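Local coordinates for capsule biosynthesis protein capD (Bacillus anthracis, PDB 3G9K), which cleaves the poly-gamma-D-glutamate capsule of the bacterium and, as a transpeptidase, links it by an amide bond to meso-diaminopimelic acid of the peptidoglycan, at residues Arg221-Val233 against Ala236-Lys250. Numbering follows the deposited sequence.
Sequences RKPVKGNYMGYDV and APPPFSGVTLLQMLK
Leu-249 lies over the Tyr-228 ring and shows how a CH-pi contact helps pack a helix on a beta hairpin. Its CB stands 3.7 Å from the ring centroid, only 10° off the normal, while CD2 reaches toward the phenol end; CG of Met-229, a selenomethionine, lies against the opposite face, offset toward the rim. The tyrosine OH is hydrogen-bonded to Thr-94 of the partner chain. One turn earlier Leu-246 points at the hairpin: its CD1 sits 3.8 Å from Gly-226 CA, directly against the bare backbone of the strand, and its CG packs against Val-233 CG1. Lys-250 is bent at its last two torsions, both near 77°, bringing NZ to 2.7 Å from Asn-227 O. The ammonium approaches from above the carbonyl plane, also reaches a water held by Asn-227 N, and forms a salt bridge with Asp-302. Toward the start of the helix, Val-224 presses CG2 on Pro-237 CA (3.5 Å) and crosses Val-243 at about a right angle. Beyond it the extended Arg-221 chain lays one guanidinium face over Pro-238 O and Pro-239 CD, this proline following a cis peptide; NH2 forms a salt bridge with Asp-83. Strand 224-228 and helix 242-250 run nearly parallel, 22° apart, a helix-on-sheet layer as in the Ntn-hydrolase fold of gamma-glutamyltransferases, whose sheet continues where Asp-232 and Val-233 pair antiparallel with the other chain of the same precursor.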
ATOM      1  N   ARG A 221      16.528   0.021  -4.880  1.00 28.23           N
ATOM      2  CA  ARG A 221      16.838  -1.307  -4.361  1.00 28.48           C
ATOM      3  C   ARG A 221      16.446  -2.318  -5.423  1.00 28.78           C
ATOM      4  O   ARG A 221      15.649  -2.016  -6.310  1.00 28.26           O
ATOM      5  CB  ARG A 221      16.099  -1.586  -3.056  1.00 28.92           C
ATOM      6  CG  ARG A 221      16.285  -0.547  -1.962  1.00 28.82           C
ATOM      7  CD  ARG A 221      15.721  -1.059  -0.629  1.00 30.88           C
ATOM      8  NE  ARG A 221      15.609  -0.017   0.397  1.00 30.22           N
ATOM      9  CZ  ARG A 221      16.609   0.447   1.138  1.00 34.10           C
ATOM     10  NH1 ARG A 221      17.844  -0.056   1.014  1.00 35.68           N
ATOM     11  NH2 ARG A 221      16.382   1.418   2.026  1.00 35.21           N
ATOM     12  N   LYS A 222      17.077  -3.485  -5.367  1.00 29.49           N
ATOM     13  CA  LYS A 222      16.716  -4.600  -6.241  1.00 30.38           C
ATOM     14  C   LYS A 222      15.472  -5.296  -5.678  1.00 28.50           C
ATOM     15  O   LYS A 222      15.419  -5.585  -4.505  1.00 28.59           O
ATOM     16  CB  LYS A 222      17.863  -5.619  -6.331  1.00 31.57           C
ATOM     17  CG  LYS A 222      18.670  -5.523  -7.627  1.00 36.75           C
ATOM     18  CD  LYS A 222      17.801  -5.837  -8.881  1.00 40.18           C
ATOM     19  CE  LYS A 222      17.868  -4.677  -9.901  1.00 42.04           C
ATOM     20  NZ  LYS A 222      17.119  -4.991 -11.152  1.00 43.50           N
ATOM     21  N   PRO A 223      14.466  -5.542  -6.502  1.00 27.67           N
ATOM     22  CA  PRO A 223      13.369  -6.357  -5.935  1.00 27.53           C
ATOM     23  C   PRO A 223      13.824  -7.740  -5.446  1.00 27.42           C
ATOM     24  O   PRO A 223      14.768  -8.304  -5.996  1.00 27.36           O
ATOM     25  CB  PRO A 223      12.404  -6.477  -7.099  1.00 27.77           C
ATOM     26  CG  PRO A 223      12.686  -5.257  -7.956  1.00 28.18           C
ATOM     27  CD  PRO A 223      14.177  -5.115  -7.883  1.00 27.63           C
ATOM     28  N   VAL A 224      13.179  -8.257  -4.403  1.00 26.51           N
ATOM     29  CA  VAL A 224      13.343  -9.662  -4.007  1.00 26.95           C
ATOM     30  C   VAL A 224      12.735 -10.470  -5.149  1.00 26.74           C
ATOM     31  O   VAL A 224      11.654 -10.137  -5.650  1.00 24.42           O
ATOM     32  CB  VAL A 224      12.606 -10.034  -2.694  1.00 26.67           C
ATOM     33  CG1 VAL A 224      12.985 -11.470  -2.246  1.00 28.51           C
ATOM     34  CG2 VAL A 224      12.907  -9.078  -1.585  1.00 27.36           C
ATOM     35  N   LYS A 225      13.431 -11.526  -5.567  1.00 27.38           N
ATOM     36  CA  LYS A 225      12.966 -12.397  -6.653  1.00 27.94           C
ATOM     37  C   LYS A 225      13.042 -13.857  -6.219  1.00 28.24           C
ATOM     38  O   LYS A 225      14.075 -14.332  -5.749  1.00 28.83           O
ATOM     39  CB  LYS A 225      13.727 -12.161  -7.968  1.00 28.79           C
ATOM     40  CG  LYS A 225      13.103 -12.864  -9.210  1.00 29.45           C
ATOM     41  CD  LYS A 225      13.581 -14.308  -9.410  1.00 30.39           C
ATOM     42  CE  LYS A 225      12.806 -14.986 -10.545  1.00 31.41           C
ATOM     43  NZ  LYS A 225      12.913 -16.487 -10.548  1.00 33.77           N
ATOM     44  N   GLY A 226      11.904 -14.537  -6.347  1.00 27.20           N
ATOM     45  CA  GLY A 226      11.763 -15.940  -6.041  1.00 27.19           C
ATOM     46  C   GLY A 226      10.811 -16.557  -7.051  1.00 26.59           C
ATOM     47  O   GLY A 226      10.551 -16.003  -8.127  1.00 26.86           O
ATOM     48  N   ASN A 227      10.346 -17.748  -6.720  1.00 27.69           N
ATOM     49  CA  ASN A 227       9.382 -18.477  -7.516  1.00 27.09           C
ATOM     50  C   ASN A 227       8.300 -19.029  -6.587  1.00 26.93           C
ATOM     51  O   ASN A 227       8.565 -19.358  -5.411  1.00 25.44           O
ATOM     52  CB  ASN A 227      10.081 -19.598  -8.286  1.00 28.00           C
ATOM     53  CG  ASN A 227      10.660 -20.661  -7.378  1.00 28.43           C
ATOM     54  OD1 ASN A 227       9.931 -21.431  -6.771  1.00 29.91           O
ATOM     55  ND2 ASN A 227      11.973 -20.712  -7.295  1.00 28.77           N
ATOM     56  N   TYR A 228       7.080 -19.128  -7.115  1.00 25.85           N
ATOM     57  CA  TYR A 228       5.978 -19.686  -6.355  1.00 26.32           C
ATOM     58  C   TYR A 228       4.913 -20.150  -7.318  1.00 26.98           C
ATOM     59  O   TYR A 228       4.450 -19.370  -8.143  1.00 26.29           O
ATOM     60  CB  TYR A 228       5.451 -18.653  -5.362  1.00 25.98           C
ATOM     61  CG  TYR A 228       4.066 -18.870  -4.867  1.00 24.94           C
ATOM     62  CD1 TYR A 228       3.759 -19.911  -3.998  1.00 24.09           C
ATOM     63  CD2 TYR A 228       3.038 -18.003  -5.248  1.00 25.50           C
ATOM     64  CE1 TYR A 228       2.426 -20.098  -3.538  1.00 25.89           C
ATOM     65  CE2 TYR A 228       1.737 -18.176  -4.796  1.00 23.79           C
ATOM     66  CZ  TYR A 228       1.433 -19.234  -3.955  1.00 24.95           C
ATOM     67  OH  TYR A 228       0.135 -19.381  -3.516  1.00 24.71           O
HETATM   68  N   MSE A 229       4.545 -21.425  -7.237  1.00 33.24           N
HETATM   69  CA  MSE A 229       3.506 -22.010  -8.096  1.00 33.50           C
HETATM   70  C   MSE A 229       3.762 -21.792  -9.590  1.00 33.50           C
HETATM   71  O   MSE A 229       2.827 -21.576 -10.376  1.00 34.30           O
HETATM   72  CB  MSE A 229       2.123 -21.481  -7.692  1.00 33.74           C
HETATM   73  CG  MSE A 229       1.656 -21.993  -6.355  1.00 34.16           C
HETATM   74 SE   MSE A 229       1.158 -23.881  -6.452  1.00 37.80          SE
HETATM   75  CE  MSE A 229      -0.535 -23.706  -7.412  1.00 36.11           C
ATOM     76  N   GLY A 230       5.044 -21.844  -9.979  1.00 27.18           N
ATOM     77  CA  GLY A 230       5.418 -21.656 -11.367  1.00 26.88           C
ATOM     78  C   GLY A 230       5.446 -20.212 -11.829  1.00 27.29           C
ATOM     79  O   GLY A 230       5.661 -19.933 -13.027  1.00 28.42           O
ATOM     80  N   TYR A 231       5.245 -19.288 -10.892  1.00 26.41           N
ATOM     81  CA  TYR A 231       5.384 -17.855 -11.156  1.00 26.19           C
ATOM     82  C   TYR A 231       6.749 -17.403 -10.716  1.00 25.83           C
ATOM     83  O   TYR A 231       7.227 -17.813  -9.654  1.00 24.36           O
ATOM     84  CB  TYR A 231       4.388 -17.058 -10.323  1.00 26.35           C
ATOM     85  CG  TYR A 231       2.944 -17.157 -10.733  1.00 26.11           C
ATOM     86  CD1 TYR A 231       2.100 -18.093 -10.131  1.00 28.14           C
ATOM     87  CD2 TYR A 231       2.394 -16.276 -11.670  1.00 25.86           C
ATOM     88  CE1 TYR A 231       0.788 -18.172 -10.452  1.00 27.23           C
ATOM     89  CE2 TYR A 231       1.040 -16.351 -12.008  1.00 27.29           C
ATOM     90  CZ  TYR A 231       0.242 -17.299 -11.375  1.00 28.37           C
ATOM     91  OH  TYR A 231      -1.094 -17.423 -11.669  1.00 27.09           O
ATOM     92  N   ASP A 232       7.377 -16.544 -11.503  1.00 26.11           N
ATOM     93  CA  ASP A 232       8.467 -15.737 -10.930  1.00 26.53           C
ATOM     94  C   ASP A 232       7.788 -14.640 -10.106  1.00 26.43           C
ATOM     95  O   ASP A 232       6.798 -14.047 -10.565  1.00 27.32           O
ATOM     96  CB  ASP A 232       9.323 -15.084 -11.996  1.00 27.62           C
ATOM     97  CG  ASP A 232      10.045 -16.074 -12.865  1.00 29.73           C
ATOM     98  OD1 ASP A 232      10.739 -16.963 -12.337  1.00 29.64           O
ATOM     99  OD2 ASP A 232       9.924 -15.915 -14.086  1.00 33.47           O
ATOM    100  N   VAL A 233       8.307 -14.376  -8.912  1.00 25.51           N
ATOM    101  CA  VAL A 233       7.742 -13.377  -7.997  1.00 25.29           C
ATOM    102  C   VAL A 233       8.774 -12.302  -7.687  1.00 25.06           C
ATOM    103  O   VAL A 233       9.886 -12.606  -7.261  1.00 24.36           O
ATOM    104  CB  VAL A 233       7.240 -14.044  -6.680  1.00 25.43           C
ATOM    105  CG1 VAL A 233       6.688 -13.017  -5.726  1.00 24.47           C
ATOM    106  CG2 VAL A 233       6.152 -15.086  -6.998  1.00 24.66           C
ATOM    107  N   ALA A 236       8.948  -6.647  -2.444  1.00 22.05           N
ATOM    108  CA  ALA A 236       9.594  -5.493  -1.852  1.00 22.73           C
ATOM    109  C   ALA A 236      10.678  -5.944  -0.898  1.00 22.90           C
ATOM    110  O   ALA A 236      10.420  -6.762  -0.025  1.00 22.18           O
ATOM    111  CB  ALA A 236       8.538  -4.648  -1.118  1.00 22.48           C
ATOM    112  N   PRO A 237      11.908  -5.423  -1.067  1.00 24.58           N
ATOM    113  CA  PRO A 237      13.007  -5.847  -0.188  1.00 24.78           C
ATOM    114  C   PRO A 237      13.062  -5.116   1.154  1.00 25.86           C
ATOM    115  O   PRO A 237      12.346  -4.116   1.349  1.00 26.10           O
ATOM    116  CB  PRO A 237      14.243  -5.498  -1.013  1.00 24.08           C
ATOM    117  CG  PRO A 237      13.845  -4.270  -1.740  1.00 24.79           C
ATOM    118  CD  PRO A 237      12.375  -4.456  -2.075  1.00 23.68           C
ATOM    119  N   PRO A 238      13.911  -5.595   2.084  1.00 26.39           N
ATOM    120  CA  PRO A 238      14.154  -4.871   3.325  1.00 26.36           C
ATOM    121  C   PRO A 238      14.406  -3.391   3.088  1.00 27.16           C
ATOM    122  O   PRO A 238      15.118  -3.012   2.131  1.00 27.88           O
ATOM    123  CB  PRO A 238      15.376  -5.575   3.912  1.00 27.45           C
ATOM    124  CG  PRO A 238      15.262  -6.934   3.433  1.00 26.36           C
ATOM    125  CD  PRO A 238      14.656  -6.871   2.052  1.00 26.28           C
ATOM    126  N   PRO A 239      13.783  -2.535   3.912  1.00 26.45           N
ATOM    127  CA  PRO A 239      13.014  -2.779   5.146  1.00 26.20           C
ATOM    128  C   PRO A 239      11.526  -3.166   4.934  1.00 25.59           C
ATOM    129  O   PRO A 239      10.797  -3.356   5.917  1.00 26.29           O
ATOM    130  CB  PRO A 239      13.095  -1.430   5.855  1.00 26.17           C
ATOM    131  CG  PRO A 239      13.009  -0.460   4.727  1.00 27.55           C
ATOM    132  CD  PRO A 239      13.808  -1.109   3.572  1.00 26.67           C
ATOM    133  N   PHE A 240      11.096  -3.323   3.685  1.00 25.77           N
ATOM    134  CA  PHE A 240       9.736  -3.820   3.380  1.00 25.41           C
ATOM    135  C   PHE A 240       9.708  -5.331   3.671  1.00 25.90           C
ATOM    136  O   PHE A 240      10.767  -5.932   3.917  1.00 26.04           O
ATOM    137  CB  PHE A 240       9.361  -3.516   1.925  1.00 25.02           C
ATOM    138  CG  PHE A 240       9.093  -2.039   1.648  1.00 25.68           C
ATOM    139  CD1 PHE A 240       7.801  -1.597   1.435  1.00 26.79           C
ATOM    140  CD2 PHE A 240      10.134  -1.112   1.613  1.00 26.39           C
ATOM    141  CE1 PHE A 240       7.534  -0.249   1.175  1.00 24.25           C
ATOM    142  CE2 PHE A 240       9.892   0.248   1.366  1.00 24.03           C
ATOM    143  CZ  PHE A 240       8.586   0.674   1.154  1.00 24.96           C
ATOM    144  N   SER A 241       8.533  -5.968   3.597  1.00 24.89           N
ATOM    145  CA  SER A 241       8.385  -7.372   4.008  1.00 24.68           C
ATOM    146  C   SER A 241       7.939  -8.331   2.897  1.00 22.54           C
ATOM    147  O   SER A 241       7.187  -9.254   3.114  1.00 22.93           O
ATOM    148  CB  SER A 241       7.417  -7.420   5.183  1.00 24.54           C
ATOM    149  OG  SER A 241       8.064  -6.820   6.293  1.00 26.46           O
ATOM    150  N   GLY A 242       8.457  -8.129   1.713  1.00 22.12           N
ATOM    151  CA  GLY A 242       8.245  -9.078   0.633  1.00 22.74           C
ATOM    152  C   GLY A 242       8.855 -10.445   0.906  1.00 22.92           C
ATOM    153  O   GLY A 242       8.282 -11.447   0.513  1.00 21.66           O
ATOM    154  N   VAL A 243      10.008 -10.492   1.570  1.00 22.97           N
ATOM    155  CA  VAL A 243      10.588 -11.803   1.967  1.00 23.74           C
ATOM    156  C   VAL A 243       9.593 -12.641   2.808  1.00 23.65           C
ATOM    157  O   VAL A 243       9.360 -13.818   2.536  1.00 23.94           O
ATOM    158  CB  VAL A 243      11.923 -11.658   2.729  1.00 24.12           C
ATOM    159  CG1 VAL A 243      12.324 -13.014   3.342  1.00 23.36           C
ATOM    160  CG2 VAL A 243      13.037 -11.104   1.810  1.00 27.09           C
ATOM    161  N   THR A 244       8.983 -12.014   3.800  1.00 23.64           N
ATOM    162  CA  THR A 244       8.021 -12.685   4.670  1.00 23.53           C
ATOM    163  C   THR A 244       6.826 -13.196   3.880  1.00 22.56           C
ATOM    164  O   THR A 244       6.380 -14.298   4.092  1.00 23.13           O
ATOM    165  CB  THR A 244       7.561 -11.749   5.791  1.00 22.99           C
ATOM    166  OG1 THR A 244       8.699 -11.301   6.530  1.00 26.90           O
ATOM    167  CG2 THR A 244       6.592 -12.448   6.746  1.00 24.76           C
ATOM    168  N   LEU A 245       6.305 -12.381   2.968  1.00 22.54           N
ATOM    169  CA  LEU A 245       5.145 -12.782   2.170  1.00 23.02           C
ATOM    170  C   LEU A 245       5.471 -13.976   1.295  1.00 23.15           C
ATOM    171  O   LEU A 245       4.713 -14.947   1.258  1.00 21.87           O
ATOM    172  CB  LEU A 245       4.677 -11.606   1.299  1.00 22.95           C
ATOM    173  CG  LEU A 245       3.695 -11.921   0.176  1.00 23.22           C
ATOM    174  CD1 LEU A 245       2.455 -12.688   0.655  1.00 25.48           C
ATOM    175  CD2 LEU A 245       3.317 -10.584  -0.499  1.00 24.00           C
ATOM    176  N   LEU A 246       6.623 -13.932   0.626  1.00 24.25           N
ATOM    177  CA  LEU A 246       7.024 -15.016  -0.274  1.00 24.83           C
ATOM    178  C   LEU A 246       7.372 -16.346   0.449  1.00 24.94           C
ATOM    179  O   LEU A 246       7.060 -17.426  -0.036  1.00 24.63           O
ATOM    180  CB  LEU A 246       8.238 -14.580  -1.104  1.00 25.56           C
ATOM    181  CG  LEU A 246       8.270 -14.932  -2.588  1.00 28.31           C
ATOM    182  CD1 LEU A 246       9.678 -14.745  -3.155  1.00 25.86           C
ATOM    183  CD2 LEU A 246       7.662 -16.260  -2.941  1.00 26.45           C
ATOM    184  N   GLN A 247       8.062 -16.247   1.573  1.00 24.82           N
ATOM    185  CA  GLN A 247       8.222 -17.380   2.475  1.00 25.08           C
ATOM    186  C   GLN A 247       6.887 -18.052   2.843  1.00 25.23           C
ATOM    187  O   GLN A 247       6.761 -19.288   2.768  1.00 26.16           O
ATOM    188  CB  GLN A 247       8.917 -16.930   3.766  1.00 24.82           C
ATOM    189  CG  GLN A 247      10.376 -16.588   3.592  1.00 26.18           C
ATOM    190  CD  GLN A 247      11.000 -16.012   4.853  1.00 26.62           C
ATOM    191  OE1 GLN A 247      10.296 -15.556   5.764  1.00 26.43           O
ATOM    192  NE2 GLN A 247      12.351 -16.050   4.922  1.00 29.68           N
HETATM  193  N   MSE A 248       5.934 -17.251   3.237  1.00 30.17           N
HETATM  194  CA  MSE A 248       4.603 -17.741   3.588  1.00 30.15           C
HETATM  195  C   MSE A 248       3.876 -18.391   2.406  1.00 30.41           C
HETATM  196  O   MSE A 248       3.239 -19.433   2.569  1.00 30.32           O
HETATM  197  CB  MSE A 248       3.752 -16.628   4.191  1.00 29.38           C
HETATM  198  CG  MSE A 248       4.132 -16.249   5.609  1.00 28.37           C
HETATM  199 SE   MSE A 248       3.043 -14.880   6.399  0.50 22.78          SE
HETATM  200  CE  MSE A 248       1.303 -15.686   6.234  1.00 28.00           C
ATOM    201  N   LEU A 249       3.945 -17.754   1.236  1.00 23.60           N
ATOM    202  CA  LEU A 249       3.378 -18.339   0.027  1.00 24.64           C
ATOM    203  C   LEU A 249       4.032 -19.694  -0.262  1.00 25.62           C
ATOM    204  O   LEU A 249       3.336 -20.653  -0.562  1.00 25.49           O
ATOM    205  CB  LEU A 249       3.556 -17.415  -1.178  1.00 24.50           C
ATOM    206  CG  LEU A 249       2.744 -16.099  -1.192  1.00 23.97           C
ATOM    207  CD1 LEU A 249       3.247 -15.205  -2.318  1.00 23.29           C
ATOM    208  CD2 LEU A 249       1.208 -16.340  -1.329  1.00 22.44           C
ATOM    209  N   LYS A 250       5.366 -19.740  -0.191  1.00 26.19           N
ATOM    210  CA  LYS A 250       6.116 -20.962  -0.491  1.00 27.10           C
ATOM    211  C   LYS A 250       5.862 -22.056   0.559  1.00 27.69           C
ATOM    212  O   LYS A 250       5.634 -23.217   0.196  1.00 27.41           O
ATOM    213  CB  LYS A 250       7.593 -20.660  -0.656  1.00 27.89           C
ATOM    214  CG  LYS A 250       7.914 -19.869  -1.908  1.00 26.86           C
ATOM    215  CD  LYS A 250       9.403 -19.662  -2.052  1.00 27.81           C
ATOM    216  CE  LYS A 250      10.094 -20.943  -2.548  1.00 28.66           C
ATOM    217  NZ  LYS A 250       9.898 -21.215  -4.003  1.00 29.20           N
TER
HETATM  218  O   HOH W   1      11.778 -18.913  -4.447  1.00 37.90           O